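PDB 5JS4: phiAB6 tailspike from Unidentified phage, which serves as the trimeric, beta-helical tailspike of a bacteriophage and probably fragments the exopolysaccharide of Acinetobacter baumannii. Local coordinates for residues Lys504-Leu509 against Ser523-Ser528; Ser511-Asn516 against Gly533-Met538. All coordinates share one frame; numbering follows the deposited sequence.

Interaction 1: Lys504-Leu509 against Ser523-Ser528; sequences KTSPTL and SAEGIS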
loop_
_atom_site.group_PDB
_atom_site.type_symbol
_atom_site.label_atom_id
_atom_site.label_comp_id
_atom_site.label_asym_id
_atom_site.label_seq_id
_atom_site.Cartn_x
_atom_site.Cartn_y
_atom_site.Cartn_z
ATOM N N LYS A 504 6.618 17.983 2.731
ATOM C CA LYS A 504 7.740 18.018 1.803
ATOM C C LYS A 504 7.766 16.762 0.922
ATOM O O LYS A 504 8.783 16.463 0.303
ATOM C CB LYS A 504 9.056 18.171 2.573
ATOM C CG LYS A 504 9.273 19.572 3.127
ATOM C CD LYS A 504 10.580 19.679 3.894
ATOM C CE LYS A 504 10.993 21.127 4.101
ATOM N NZ LYS A 504 9.965 21.927 4.824
ATOM N N THR A 505 6.640 16.053 0.849
ATOM C CA THR A 505 6.569 14.768 0.136
ATOM C C THR A 505 5.503 14.687 -0.968
ATOM O O THR A 505 5.347 13.629 -1.586
ATOM C CB THR A 505 6.317 13.610 1.127
ATOM O OG1 THR A 505 5.031 13.770 1.739
ATOM C CG2 THR A 505 7.389 13.578 2.200
ATOM N N SER A 506 4.783 15.777 -1.227
ATOM C CA SER A 506 3.724 15.768 -2.241
ATOM C C SER A 506 4.293 15.484 -3.627
ATOM O O SER A 506 5.375 15.972 -3.963
ATOM C CB SER A 506 2.990 17.107 -2.293
ATOM O OG SER A 506 2.015 17.105 -3.322
ATOM N N PRO A 507 3.555 14.710 -4.447
ATOM C CA PRO A 507 4.024 14.480 -5.817
ATOM C C PRO A 507 4.198 15.770 -6.625
ATOM O O PRO A 507 5.059 15.837 -7.496
ATOM C CB PRO A 507 2.927 13.602 -6.439
ATOM C CG PRO A 507 2.121 13.078 -5.309
ATOM C CD PRO A 507 2.291 14.012 -4.153
ATOM N N THR A 508 3.390 16.787 -6.327
ATOM C CA THR A 508 3.407 18.029 -7.094
ATOM C C THR A 508 4.428 19.051 -6.584
ATOM O O THR A 508 4.595 20.107 -7.185
ATOM C CB THR A 508 2.009 18.673 -7.112
ATOM O OG1 THR A 508 1.579 18.922 -5.770
ATOM C CG2 THR A 508 1.013 17.746 -7.798
ATOM N N LEU A 509 5.116 18.734 -5.490
ATOM C CA LEU A 509 6.137 19.622 -4.945
ATOM C C LEU A 509 7.323 19.715 -5.900
ATOM O O LEU A 509 7.809 18.700 -6.400
ATOM C CB LEU A 509 6.610 19.114 -3.581
ATOM C CG LEU A 509 7.555 20.032 -2.806
ATOM C CD1 LEU A 509 6.826 21.283 -2.338
ATOM C CD2 LEU A 509 8.156 19.285 -1.628
ATOM N N SER A 523 -0.381 9.173 -4.958
ATOM C CA SER A 523 -1.708 9.484 -4.446
ATOM C C SER A 523 -2.527 10.068 -5.582
ATOM O O SER A 523 -2.037 10.210 -6.699
ATOM C CB SER A 523 -1.631 10.492 -3.297
ATOM O OG SER A 523 -1.416 11.800 -3.789
ATOM N N ALA A 524 -3.766 10.440 -5.287
ATOM C CA ALA A 524 -4.603 11.110 -6.274
ATOM C C ALA A 524 -4.012 12.443 -6.741
ATOM O O ALA A 524 -4.415 12.960 -7.779
ATOM C CB ALA A 524 -5.999 11.319 -5.720
ATOM N N GLU A 525 -3.068 12.989 -5.970
ATOM C CA GLU A 525 -2.371 14.230 -6.326
ATOM C C GLU A 525 -1.361 14.035 -7.454
ATOM O O GLU A 525 -0.975 14.994 -8.115
ATOM C CB GLU A 525 -1.616 14.799 -5.119
ATOM C CG GLU A 525 -2.468 15.121 -3.904
ATOM C CD GLU A 525 -1.651 15.719 -2.772
ATOM O OE1 GLU A 525 -0.608 15.135 -2.406
ATOM O OE2 GLU A 525 -2.051 16.774 -2.241
ATOM N N GLY A 526 -0.910 12.799 -7.655
ATOM C CA GLY A 526 0.097 12.515 -8.667
ATOM C C GLY A 526 0.943 11.303 -8.340
ATOM O O GLY A 526 0.910 10.778 -7.222
ATOM N N ILE A 527 1.689 10.859 -9.344
ATOM C CA ILE A 527 2.632 9.764 -9.204
ATOM C C ILE A 527 4.001 10.345 -9.513
ATOM O O ILE A 527 4.241 10.788 -10.632
ATOM C CB ILE A 527 2.318 8.641 -10.209
ATOM C CG1 ILE A 527 0.904 8.092 -9.981
ATOM C CG2 ILE A 527 3.357 7.533 -10.114
ATOM C CD1 ILE A 527 0.274 7.531 -11.238
ATOM N N SER A 528 4.895 10.359 -8.529
ATOM C CA SER A 528 6.194 10.991 -8.717
ATOM C C SER A 528 7.318 10.203 -8.088
ATOM O O SER A 528 7.097 9.321 -7.258
ATOM C CB SER A 528 6.198 12.404 -8.129
ATOM O OG SER A 528 6.217 12.355 -6.714
HETATM O O HOH W 1 -0.233 18.595 -3.474
#

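Interaction 2: Ser511-Asn516 against Gly533-Met538; sequences SLPTNN and GNKAKM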
loop_
_atom_site.group_PDB
_atom_site.type_symbol
_atom_site.label_atom_id
_atom_site.label_comp_id
_atom_site.label_asym_id
_atom_site.label_seq_id
_atom_site.Cartn_x
_atom_site.Cartn_y
_atom_site.Cartn_z
ATOM N N SER A 511 11.098 19.992 -7.120
ATOM C CA SER A 511 12.339 19.444 -6.602
ATOM C C SER A 511 13.333 20.556 -6.287
ATOM O O SER A 511 13.276 21.643 -6.867
ATOM C CB SER A 511 12.949 18.486 -7.615
ATOM O OG SER A 511 13.160 19.151 -8.841
ATOM N N LEU A 512 14.233 20.254 -5.358
ATOM C CA LEU A 512 15.365 21.102 -5.010
ATOM C C LEU A 512 16.622 20.461 -5.582
ATOM O O LEU A 512 16.618 19.270 -5.892
ATOM C CB LEU A 512 15.496 21.180 -3.489
ATOM C CG LEU A 512 14.267 21.642 -2.712
ATOM C CD1 LEU A 512 14.472 21.398 -1.224
ATOM C CD2 LEU A 512 13.974 23.107 -2.993
ATOM N N PRO A 513 17.716 21.232 -5.706
ATOM C CA PRO A 513 18.968 20.615 -6.159
ATOM C C PRO A 513 19.537 19.597 -5.167
ATOM O O PRO A 513 20.305 18.719 -5.560
ATOM C CB PRO A 513 19.925 21.807 -6.317
ATOM C CG PRO A 513 19.294 22.939 -5.594
ATOM C CD PRO A 513 17.821 22.694 -5.575
ATOM N N THR A 514 19.166 19.729 -3.897
ATOM C CA THR A 514 19.611 18.812 -2.855
ATOM C C THR A 514 18.631 18.893 -1.683
ATOM O O THR A 514 17.808 19.805 -1.623
ATOM C CB THR A 514 21.057 19.140 -2.411
ATOM O OG1 THR A 514 21.610 18.040 -1.679
ATOM C CG2 THR A 514 21.110 20.413 -1.568
ATOM N N ASN A 515 18.718 17.933 -0.764
ATOM C CA ASN A 515 17.837 17.873 0.411
ATOM C C ASN A 515 16.353 17.683 0.087
ATOM O O ASN A 515 15.490 18.132 0.839
ATOM C CB ASN A 515 18.020 19.111 1.314
ATOM C CG ASN A 515 19.315 19.080 2.099
ATOM O OD1 ASN A 515 19.798 18.014 2.478
ATOM N ND2 ASN A 515 19.877 20.258 2.366
ATOM N N ASN A 516 16.047 17.013 -1.019
ATOM C CA ASN A 516 14.678 16.552 -1.238
ATOM C C ASN A 516 14.368 15.442 -0.254
ATOM O O ASN A 516 15.268 14.725 0.188
ATOM C CB ASN A 516 14.486 16.008 -2.649
ATOM C CG ASN A 516 14.715 17.053 -3.715
ATOM O OD1 ASN A 516 14.015 18.066 -3.767
ATOM N ND2 ASN A 516 15.690 16.812 -4.579
ATOM N N GLY A 533 19.429 13.975 -3.305
ATOM C CA GLY A 533 20.548 14.861 -3.641
ATOM C C GLY A 533 20.646 15.352 -5.073
ATOM O O GLY A 533 21.732 15.723 -5.523
ATOM N N ASN A 534 19.522 15.387 -5.783
ATOM C CA ASN A 534 19.509 15.799 -7.182
ATOM C C ASN A 534 18.169 16.429 -7.564
ATOM O O ASN A 534 17.135 16.088 -6.998
ATOM C CB ASN A 534 19.808 14.589 -8.076
ATOM C CG ASN A 534 20.105 14.975 -9.512
ATOM O OD1 ASN A 534 19.194 15.160 -10.318
ATOM N ND2 ASN A 534 21.385 15.087 -9.844
ATOM N N LYS A 535 18.215 17.345 -8.530
ATOM C CA LYS A 535 17.046 18.097 -9.002
ATOM C C LYS A 535 16.044 17.252 -9.802
ATOM O O LYS A 535 14.889 17.646 -9.963
ATOM C CB LYS A 535 17.523 19.276 -9.867
ATOM C CG LYS A 535 16.472 20.329 -10.192
ATOM C CD LYS A 535 16.099 21.167 -8.981
ATOM C CE LYS A 535 15.202 22.336 -9.357
ATOM N NZ LYS A 535 13.811 21.933 -9.710
ATOM N N ALA A 536 16.473 16.102 -10.311
ATOM C CA ALA A 536 15.595 15.282 -11.150
ATOM C C ALA A 536 14.339 14.836 -10.400
ATOM O O ALA A 536 14.409 14.361 -9.270
ATOM C CB ALA A 536 16.342 14.072 -11.682
ATOM N N LYS A 537 13.186 15.015 -11.032
ATOM C CA LYS A 537 11.931 14.499 -10.502
ATOM C C LYS A 537 10.965 14.332 -11.660
ATOM O O LYS A 537 10.811 15.242 -12.473
ATOM C CB LYS A 537 11.335 15.446 -9.452
ATOM C CG LYS A 537 10.036 14.947 -8.819
ATOM C CD LYS A 537 9.608 15.795 -7.628
ATOM C CE LYS A 537 8.369 15.229 -6.948
ATOM N NZ LYS A 537 7.920 16.048 -5.788
ATOM N N MET A 538 10.335 13.164 -11.742
ATOM C CA MET A 538 9.292 12.930 -12.732
ATOM C C MET A 538 7.957 12.810 -12.025
ATOM O O MET A 538 7.871 12.230 -10.944
ATOM C CB MET A 538 9.559 11.655 -13.537
ATOM C CG MET A 538 10.591 11.803 -14.643
ATOM S SD MET A 538 10.256 13.076 -15.879
ATOM C CE MET A 538 8.668 12.567 -16.514
HETATM O O HOH W 2 23.377 16.653 -3.198
#

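Interaction 1: Lys504-Leu509 against Ser523-Ser528
A proline ring is at the centre of this contact, and it lies against oxygens as much as carbons: P507 CG is 3.2 Å from G526 O, and P507 CA and CB lie 3.2 and 3.5 Å from S528 OG, which stands between its backbone N and carbonyl carbon (chi1 73°). P507 suits its place: it holds the second position of the S506-L509 type I turn, where a fixed phi near -60° is wanted, and presents a rigid, compact ring to the hairpin. G526 faces that ring; lacking a CB, it avoids crowding P507 CB and, at its backbone angles, the preceding carbonyl O. The extended chain of E525 crosses the ring at about a right angle, with OE1 3.6 Å from P507 CD. S506 OG approaches E525 OE1 at 3.4 Å, at most a weak hydrogen bond. A water also bridges this edge, held by S506 OG and T508 OG1 and giving a weak bond to E525 OE2. On the hairpin, S523 OG accepts from E525 N at 3.0 Å. This ST turn heads the type I turn S523-G526, making the arrangement a loop proline packed on a two-residue beta hairpin between strands 519-523 and 526-530.

Interaction 2: Ser511-Asn516 against Gly533-Met538
Two side-chain conformations bring S511 and K535 together. The hydroxyl of S511 stands between its own backbone N and carbonyl carbon (chi1 57°), while the lysine chain bends at chi2 (71°) and again at chi4 (72°), curling its ammonium back over the serine. NZ of K535 donates to S511 O at 2.9 Å, from well above the carbonyl plane, and to S511 OG at 3.0 Å. The same OG donates to K535 O at 2.6 Å, close to that carbonyl's plane, so serine, able to give and accept at once, bridges the two polar ends of a single lysine. G548 O is a further acceptor for the ammonium. The lysine's methylenes are used too: its CD lies 4.1 Å from P513 CD, the two side chains running side by side. On the backbone, K535 CA makes a C-H...O contact of 3.4 Å with L512 O. N516 holds the 511-516 loop in shape with both ends of its amide, OD1 taking L512 N almost straight on a lone pair at 2.7 Å and ND2 giving to L512 O. In the other segment, N534 OD1 accepts from A536 N in an Asx turn. At the more exposed end of the contact a water joins T514 OG1, which also bonds N484, to G533 O, and G533 N hydrogen-bonds a malonic acid molecule, probably from the crystallisation liquor. The 533-538 segment then enters strand 537-541, flanked by strands 526-530 and 544-547, where M538 packs on F545 and T547 and, across the trimer, on L541 of the third subunit.

In the fold
After strand 501-502 one long loop supplies the first half of both contacts, 504-509 and then 511-516, before strand 519-523, which still pairs parallel with 489-491; from there the strands run antiparallel. Interaction 1 closes at the turn into strand 526-530, and interaction 2 at the turn into strand 537-541. Because the partners follow in the order 504, 511, 523, 533, the two closures cross instead of nesting. K537 joins them: its ammonium reaches back to L509 O and S506 O, and more weakly to P507 O, all in the loop of interaction 1. The pair thus fastens one loop across two neighbouring strands, close to the third subunit.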